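Local coordinates for NAD-dependent protein deacylase 2 (PDB 4TWJ), which removes acetyl and longer acyl groups from protein lysines in an NAD-dependent reaction, deacetylating the archaeal chromatin protein Alba, at residues 207-220 / 226-239. Residues are numbered along the deposited sequence; the frame is centred on the assembly and turned at random.
Sequences KKAGAKMIIVNAEP and IFDVKIIGKAGEVL. With ACT (acetate ion), chain G.
Strands 212-217 and 229-232 run parallel, their axes 7° apart, and from M213 to G233 the backbone bonds pass back and forth, I215 giving its N-H to V229 O and taking that of I231 on its own O. At the start of the pairing M213 O accepts from both D228 N and V229 N, while M213 N donates to D228 OD1 (2.8 Å), which uses its anti lone pair. An extended chi1 (175°) and a bend at chi2 (77°) carry K207 NZ to I226 O at 2.8 Å, and a water links the same NZ to D228 OD1. The F227 ring lies across the I215 side chain: I215 CB sits 3.6 Å from the ring centroid in a CH-pi contact, I215 CG2 is over F227 CG, and I215 CD1 approaches F227 CE2 at 3.6 Å. M213 CB meets CD1 of this ring obliquely. Replacing F227 with an alanine would probably strip I215 of its aromatic cover and open a gap beside M213. On the face shared with I214 and V229, V216 CG2 packs alongside I231 CD1, whereas V216 CG1 meets V238 CG1 (3.9 Å) and L239 CD2 of the following helix. I232 CD1 folds against the E219-P220 backbone. At this edge of the sirtuin Rossmann-fold sheet, N217 ending its strand, A218 and E219 just beyond, and A235 opening the helix belong to the NAD site; N217 ND2 bonds to S192 O, another NAD-binding residue.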
ATOM      1  N   LYS A 207      -6.815   8.218  14.386  1.00 13.72           N
ATOM      2  CA  LYS A 207      -6.371   8.913  15.601  1.00 14.79           C
ATOM      3  C   LYS A 207      -7.528   9.685  16.244  1.00 15.16           C
ATOM      4  O   LYS A 207      -7.766   9.569  17.451  1.00 14.96           O
ATOM      5  CB  LYS A 207      -5.210   9.855  15.262  1.00 15.20           C
ATOM      6  CG  LYS A 207      -4.722  10.736  16.403  1.00 16.17           C
ATOM      7  CD  LYS A 207      -3.861   9.986  17.390  1.00 16.75           C
ATOM      8  CE  LYS A 207      -3.177  10.963  18.339  1.00 17.30           C
ATOM      9  NZ  LYS A 207      -2.273  10.264  19.277  1.00 17.58           N
ATOM     10  N   LYS A 208      -8.248  10.461  15.438  1.00 15.80           N
ATOM     11  CA  LYS A 208      -9.410  11.215  15.928  1.00 16.98           C
ATOM     12  C   LYS A 208     -10.486  10.291  16.503  1.00 17.02           C
ATOM     13  O   LYS A 208     -11.178  10.648  17.462  1.00 17.33           O
ATOM     14  CB  LYS A 208     -10.001  12.075  14.802  1.00 18.11           C
ATOM     15  CG  LYS A 208     -11.304  12.781  15.159  1.00 19.45           C
ATOM     16  CD  LYS A 208     -11.934  13.481  13.966  1.00 21.01           C
ATOM     17  CE  LYS A 208     -11.275  14.817  13.669  1.00 22.07           C
ATOM     18  NZ  LYS A 208     -12.085  15.637  12.723  1.00 23.15           N
ATOM     19  N   ALA A 209     -10.614   9.102  15.916  1.00 16.59           N
ATOM     20  CA  ALA A 209     -11.593   8.106  16.352  1.00 16.78           C
ATOM     21  C   ALA A 209     -11.178   7.343  17.618  1.00 16.62           C
ATOM     22  O   ALA A 209     -11.952   6.531  18.128  1.00 17.70           O
ATOM     23  CB  ALA A 209     -11.875   7.131  15.220  1.00 16.77           C
ATOM     24  N   GLY A 210      -9.964   7.589  18.111  1.00 16.03           N
ATOM     25  CA  GLY A 210      -9.503   7.016  19.376  1.00 15.88           C
ATOM     26  C   GLY A 210      -8.703   5.732  19.255  1.00 15.56           C
ATOM     27  O   GLY A 210      -8.448   5.060  20.261  1.00 16.06           O
ATOM     28  N   ALA A 211      -8.287   5.389  18.038  1.00 15.14           N
ATOM     29  CA  ALA A 211      -7.484   4.186  17.821  1.00 14.77           C
ATOM     30  C   ALA A 211      -6.087   4.352  18.410  1.00 14.86           C
ATOM     31  O   ALA A 211      -5.533   5.449  18.436  1.00 14.78           O
ATOM     32  CB  ALA A 211      -7.382   3.872  16.334  1.00 14.69           C
ATOM     33  N   LYS A 212      -5.521   3.248  18.876  1.00 15.01           N
ATOM     34  CA  LYS A 212      -4.119   3.220  19.275  1.00 15.24           C
ATOM     35  C   LYS A 212      -3.281   3.179  18.007  1.00 14.72           C
ATOM     36  O   LYS A 212      -3.539   2.368  17.112  1.00 14.72           O
ATOM     37  CB  LYS A 212      -3.831   2.000  20.143  1.00 16.17           C
ATOM     38  CG  LYS A 212      -4.654   1.934  21.424  1.00 17.12           C
ATOM     39  CD  LYS A 212      -4.454   3.144  22.319  1.00 18.31           C
ATOM     40  CE  LYS A 212      -3.021   3.265  22.805  1.00 19.01           C
ATOM     41  NZ  LYS A 212      -2.898   4.243  23.922  1.00 20.05           N
ATOM     42  N   MET A 213      -2.284   4.056  17.938  1.00 14.06           N
ATOM     43  CA  MET A 213      -1.555   4.313  16.700  1.00 13.47           C
ATOM     44  C   MET A 213      -0.134   3.766  16.769  1.00 13.24           C
ATOM     45  O   MET A 213       0.632   4.125  17.665  1.00 13.46           O
ATOM     46  CB  MET A 213      -1.513   5.818  16.432  1.00 13.16           C
ATOM     47  CG  MET A 213      -2.870   6.501  16.363  1.00 12.95           C
ATOM     48  SD  MET A 213      -3.960   5.920  15.045  1.00 12.68           S
ATOM     49  CE  MET A 213      -2.959   6.279  13.606  1.00 12.92           C
ATOM     50  N   ILE A 214       0.211   2.911  15.806  1.00 12.94           N
ATOM     51  CA  ILE A 214       1.536   2.296  15.715  1.00 13.04           C
ATOM     52  C   ILE A 214       2.156   2.651  14.364  1.00 13.15           C
ATOM     53  O   ILE A 214       1.469   2.622  13.345  1.00 13.05           O
ATOM     54  CB  ILE A 214       1.453   0.754  15.822  1.00 12.98           C
ATOM     55  CG1 ILE A 214       0.786   0.330  17.137  1.00 13.04           C
ATOM     56  CG2 ILE A 214       2.837   0.125  15.705  1.00 13.04           C
ATOM     57  CD1 ILE A 214       0.233  -1.075  17.111  1.00 13.10           C
ATOM     58  N   ILE A 215       3.444   2.993  14.350  1.00 13.38           N
ATOM     59  CA  ILE A 215       4.148   3.220  13.086  1.00 13.57           C
ATOM     60  C   ILE A 215       5.453   2.428  13.055  1.00 13.99           C
ATOM     61  O   ILE A 215       6.185   2.384  14.044  1.00 13.90           O
ATOM     62  CB  ILE A 215       4.371   4.731  12.804  1.00 13.50           C
ATOM     63  CG1 ILE A 215       4.951   4.948  11.405  1.00 13.50           C
ATOM     64  CG2 ILE A 215       5.246   5.387  13.868  1.00 13.49           C
ATOM     65  CD1 ILE A 215       4.732   6.355  10.894  1.00 13.49           C
ATOM     66  N   VAL A 216       5.706   1.782  11.918  1.00 14.54           N
ATOM     67  CA  VAL A 216       6.927   1.026  11.676  1.00 15.24           C
ATOM     68  C   VAL A 216       7.530   1.526  10.366  1.00 15.99           C
ATOM     69  O   VAL A 216       6.915   1.392   9.308  1.00 15.95           O
ATOM     70  CB  VAL A 216       6.644  -0.486  11.561  1.00 15.28           C
ATOM     71  CG1 VAL A 216       7.928  -1.260  11.279  1.00 15.43           C
ATOM     72  CG2 VAL A 216       5.968  -1.003  12.823  1.00 15.31           C
ATOM     73  N   ASN A 217       8.727   2.104  10.449  1.00 16.80           N
ATOM     74  CA  ASN A 217       9.397   2.688   9.291  1.00 17.58           C
ATOM     75  C   ASN A 217      10.904   2.590   9.439  1.00 18.58           C
ATOM     76  O   ASN A 217      11.414   2.512  10.552  1.00 18.60           O
ATOM     77  CB  ASN A 217       9.031   4.168   9.148  1.00 17.74           C
ATOM     78  CG  ASN A 217       7.824   4.408   8.261  1.00 17.69           C
ATOM     79  OD1 ASN A 217       7.629   3.731   7.253  1.00 17.21           O
ATOM     80  ND2 ASN A 217       7.030   5.415   8.612  1.00 17.93           N
ATOM     81  N   ALA A 218      11.607   2.623   8.314  1.00 20.03           N
ATOM     82  CA  ALA A 218      13.069   2.682   8.324  1.00 21.50           C
ATOM     83  C   ALA A 218      13.577   4.035   8.837  1.00 22.92           C
ATOM     84  O   ALA A 218      14.665   4.114   9.414  1.00 24.08           O
ATOM     85  CB  ALA A 218      13.613   2.409   6.931  1.00 21.57           C
ATOM     86  N   GLU A 219      12.792   5.090   8.626  1.00 24.13           N
ATOM     87  CA  GLU A 219      13.186   6.448   9.005  1.00 25.82           C
ATOM     88  C   GLU A 219      12.025   7.203   9.644  1.00 25.53           C
ATOM     89  O   GLU A 219      10.875   6.781   9.525  1.00 24.24           O
ATOM     90  CB  GLU A 219      13.667   7.215   7.773  1.00 27.38           C
ATOM     91  CG  GLU A 219      14.693   6.464   6.937  1.00 28.96           C
ATOM     92  CD  GLU A 219      15.261   7.296   5.807  1.00 30.50           C
ATOM     93  OE1 GLU A 219      16.410   7.028   5.400  1.00 32.09           O
ATOM     94  OE2 GLU A 219      14.568   8.218   5.322  1.00 32.13           O
ATOM     95  N   PRO A 220      12.319   8.326  10.326  1.00 25.82           N
ATOM     96  CA  PRO A 220      11.237   9.148  10.866  1.00 25.79           C
ATOM     97  C   PRO A 220      10.370   9.792   9.784  1.00 25.61           C
ATOM     98  O   PRO A 220      10.809   9.958   8.643  1.00 26.09           O
ATOM     99  CB  PRO A 220      11.974  10.231  11.668  1.00 25.97           C
ATOM    100  CG  PRO A 220      13.316   9.657  11.956  1.00 26.05           C
ATOM    101  CD  PRO A 220      13.642   8.809  10.765  1.00 25.93           C
ATOM    102  N   ILE A 226       2.051  11.845  16.245  1.00 18.14           N
ATOM    103  CA  ILE A 226       0.690  11.372  16.531  1.00 17.73           C
ATOM    104  C   ILE A 226       0.642   9.908  16.979  1.00 17.30           C
ATOM    105  O   ILE A 226      -0.405   9.430  17.413  1.00 17.42           O
ATOM    106  CB  ILE A 226      -0.276  11.566  15.329  1.00 17.79           C
ATOM    107  CG1 ILE A 226      -0.034  10.518  14.229  1.00 17.86           C
ATOM    108  CG2 ILE A 226      -0.179  12.989  14.787  1.00 17.88           C
ATOM    109  CD1 ILE A 226      -1.079  10.536  13.131  1.00 18.05           C
ATOM    110  N   PHE A 227       1.763   9.198  16.878  1.00 16.79           N
ATOM    111  CA  PHE A 227       1.771   7.763  17.133  1.00 16.65           C
ATOM    112  C   PHE A 227       2.085   7.416  18.582  1.00 17.28           C
ATOM    113  O   PHE A 227       2.953   8.026  19.213  1.00 17.76           O
ATOM    114  CB  PHE A 227       2.718   7.059  16.163  1.00 16.22           C
ATOM    115  CG  PHE A 227       2.196   7.032  14.756  1.00 15.75           C
ATOM    116  CD1 PHE A 227       1.361   6.008  14.333  1.00 15.35           C
ATOM    117  CD2 PHE A 227       2.497   8.054  13.868  1.00 15.54           C
ATOM    118  CE1 PHE A 227       0.854   5.988  13.045  1.00 15.10           C
ATOM    119  CE2 PHE A 227       1.994   8.042  12.578  1.00 15.39           C
ATOM    120  CZ  PHE A 227       1.169   7.009  12.166  1.00 15.08           C
ATOM    121  N   ASP A 228       1.363   6.427  19.093  1.00 17.59           N
ATOM    122  CA  ASP A 228       1.534   5.958  20.464  1.00 18.27           C
ATOM    123  C   ASP A 228       2.759   5.061  20.592  1.00 18.22           C
ATOM    124  O   ASP A 228       3.414   5.035  21.642  1.00 18.36           O
ATOM    125  CB  ASP A 228       0.277   5.214  20.911  1.00 18.75           C
ATOM    126  CG  ASP A 228      -0.949   6.094  20.875  1.00 19.22           C
ATOM    127  OD1 ASP A 228      -1.850   5.830  20.052  1.00 19.31           O
ATOM    128  OD2 ASP A 228      -0.999   7.073  21.651  1.00 20.01           O
ATOM    129  N   VAL A 229       3.063   4.335  19.518  1.00 17.90           N
ATOM    130  CA  VAL A 229       4.233   3.476  19.438  1.00 18.05           C
ATOM    131  C   VAL A 229       4.974   3.772  18.137  1.00 18.47           C
ATOM    132  O   VAL A 229       4.381   3.737  17.058  1.00 17.87           O
ATOM    133  CB  VAL A 229       3.832   1.985  19.462  1.00 18.17           C
ATOM    134  CG1 VAL A 229       5.040   1.086  19.237  1.00 18.34           C
ATOM    135  CG2 VAL A 229       3.127   1.650  20.771  1.00 18.14           C
ATOM    136  N   LYS A 230       6.267   4.067  18.247  1.00 18.87           N
ATOM    137  CA  LYS A 230       7.106   4.336  17.084  1.00 19.93           C
ATOM    138  C   LYS A 230       8.261   3.346  17.042  1.00 20.13           C
ATOM    139  O   LYS A 230       9.029   3.246  18.003  1.00 20.53           O
ATOM    140  CB  LYS A 230       7.665   5.757  17.142  1.00 20.88           C
ATOM    141  CG  LYS A 230       6.612   6.845  17.268  1.00 21.95           C
ATOM    142  CD  LYS A 230       7.233   8.231  17.182  1.00 23.16           C
ATOM    143  CE  LYS A 230       7.993   8.613  18.443  1.00 23.87           C
ATOM    144  NZ  LYS A 230       7.095   8.827  19.609  1.00 24.48           N
ATOM    145  N   ILE A 231       8.377   2.621  15.934  1.00 20.12           N
ATOM    146  CA  ILE A 231       9.447   1.651  15.744  1.00 20.58           C
ATOM    147  C   ILE A 231      10.254   2.040  14.508  1.00 21.11           C
ATOM    148  O   ILE A 231       9.701   2.170  13.414  1.00 20.86           O
ATOM    149  CB  ILE A 231       8.899   0.217  15.572  1.00 20.66           C
ATOM    150  CG1 ILE A 231       8.136  -0.221  16.827  1.00 20.70           C
ATOM    151  CG2 ILE A 231      10.032  -0.761  15.274  1.00 20.91           C
ATOM    152  CD1 ILE A 231       7.258  -1.439  16.623  1.00 20.51           C
ATOM    153  N   ILE A 232      11.556   2.241  14.697  1.00 21.69           N
ATOM    154  CA  ILE A 232      12.476   2.471  13.591  1.00 22.45           C
ATOM    155  C   ILE A 232      13.183   1.158  13.284  1.00 22.80           C
ATOM    156  O   ILE A 232      13.886   0.615  14.137  1.00 23.88           O
ATOM    157  CB  ILE A 232      13.518   3.562  13.923  1.00 22.81           C
ATOM    158  CG1 ILE A 232      12.843   4.935  14.062  1.00 23.20           C
ATOM    159  CG2 ILE A 232      14.618   3.607  12.864  1.00 22.84           C
ATOM    160  CD1 ILE A 232      12.374   5.556  12.760  1.00 23.57           C
ATOM    161  N   GLY A 233      12.990   0.651  12.071  1.00 22.80           N
ATOM    162  CA  GLY A 233      13.628  -0.587  11.645  1.00 23.06           C
ATOM    163  C   GLY A 233      13.124  -1.067  10.303  1.00 23.27           C
ATOM    164  O   GLY A 233      12.306  -0.401   9.665  1.00 23.56           O
ATOM    165  N   LYS A 234      13.621  -2.225   9.874  1.00 23.04           N
ATOM    166  CA  LYS A 234      13.170  -2.859   8.643  1.00 22.86           C
ATOM    167  C   LYS A 234      11.895  -3.648   8.924  1.00 22.55           C
ATOM    168  O   LYS A 234      11.868  -4.484   9.832  1.00 22.10           O
ATOM    169  CB  LYS A 234      14.250  -3.792   8.095  1.00 23.44           C
ATOM    170  N   ALA A 235      10.850  -3.386   8.139  1.00 21.92           N
ATOM    171  CA  ALA A 235       9.547  -4.040   8.332  1.00 21.71           C
ATOM    172  C   ALA A 235       9.636  -5.567   8.289  1.00 21.74           C
ATOM    173  O   ALA A 235       8.926  -6.254   9.022  1.00 21.10           O
ATOM    174  CB  ALA A 235       8.546  -3.544   7.295  1.00 21.61           C
ATOM    175  N   GLY A 236      10.512  -6.091   7.432  1.00 21.79           N
ATOM    176  CA  GLY A 236      10.701  -7.534   7.301  1.00 22.66           C
ATOM    177  C   GLY A 236      11.268  -8.191   8.547  1.00 23.09           C
ATOM    178  O   GLY A 236      11.092  -9.391   8.747  1.00 23.23           O
ATOM    179  N   GLU A 237      11.958  -7.405   9.371  1.00 24.13           N
ATOM    180  CA  GLU A 237      12.480  -7.868  10.654  1.00 24.88           C
ATOM    181  C   GLU A 237      11.491  -7.602  11.782  1.00 23.88           C
ATOM    182  O   GLU A 237      11.230  -8.481  12.602  1.00 24.09           O
ATOM    183  CB  GLU A 237      13.804  -7.170  10.972  1.00 26.83           C
ATOM    184  CG  GLU A 237      14.900  -7.434   9.953  1.00 28.96           C
ATOM    185  CD  GLU A 237      16.191  -6.704  10.274  1.00 30.58           C
ATOM    186  OE1 GLU A 237      16.469  -6.465  11.469  1.00 32.54           O
ATOM    187  OE2 GLU A 237      16.932  -6.370   9.326  1.00 32.96           O
ATOM    188  N   VAL A 238      10.937  -6.392  11.809  1.00 22.29           N
ATOM    189  CA  VAL A 238      10.068  -5.955  12.899  1.00 21.21           C
ATOM    190  C   VAL A 238       8.732  -6.704  12.930  1.00 20.18           C
ATOM    191  O   VAL A 238       8.313  -7.168  13.988  1.00 19.82           O
ATOM    192  CB  VAL A 238       9.803  -4.432  12.831  1.00 21.13           C
ATOM    193  CG1 VAL A 238       8.757  -4.008  13.856  1.00 21.29           C
ATOM    194  CG2 VAL A 238      11.098  -3.654  13.043  1.00 21.36           C
ATOM    195  N   LEU A 239       8.062  -6.818  11.784  1.00 19.28           N
ATOM    196  CA  LEU A 239       6.697  -7.371  11.761  1.00 18.89           C
ATOM    197  C   LEU A 239       6.606  -8.828  12.230  1.00 18.58           C
ATOM    198  O   LEU A 239       5.698  -9.164  12.991  1.00 18.30           O
ATOM    199  CB  LEU A 239       6.030  -7.203  10.389  1.00 19.21           C
ATOM    200  CG  LEU A 239       5.173  -5.943  10.199  1.00 19.59           C
ATOM    201  CD1 LEU A 239       3.833  -6.100  10.905  1.00 19.96           C
ATOM    202  CD2 LEU A 239       5.891  -4.692  10.679  1.00 19.76           C
TER
HETATM  203  C   ACT G 305      11.699  -5.109   4.271  1.00 36.55           C
HETATM  204  O   ACT G 305      12.180  -4.858   5.397  1.00 35.97           O
HETATM  205  OXT ACT G 305      10.992  -4.281   3.652  1.00 37.20           O
HETATM  206  CH3 ACT G 305      11.978  -6.443   3.644  1.00 36.75           C
HETATM  207  O   HOH W   1      -3.627   7.934  20.059  1.00 24.34           O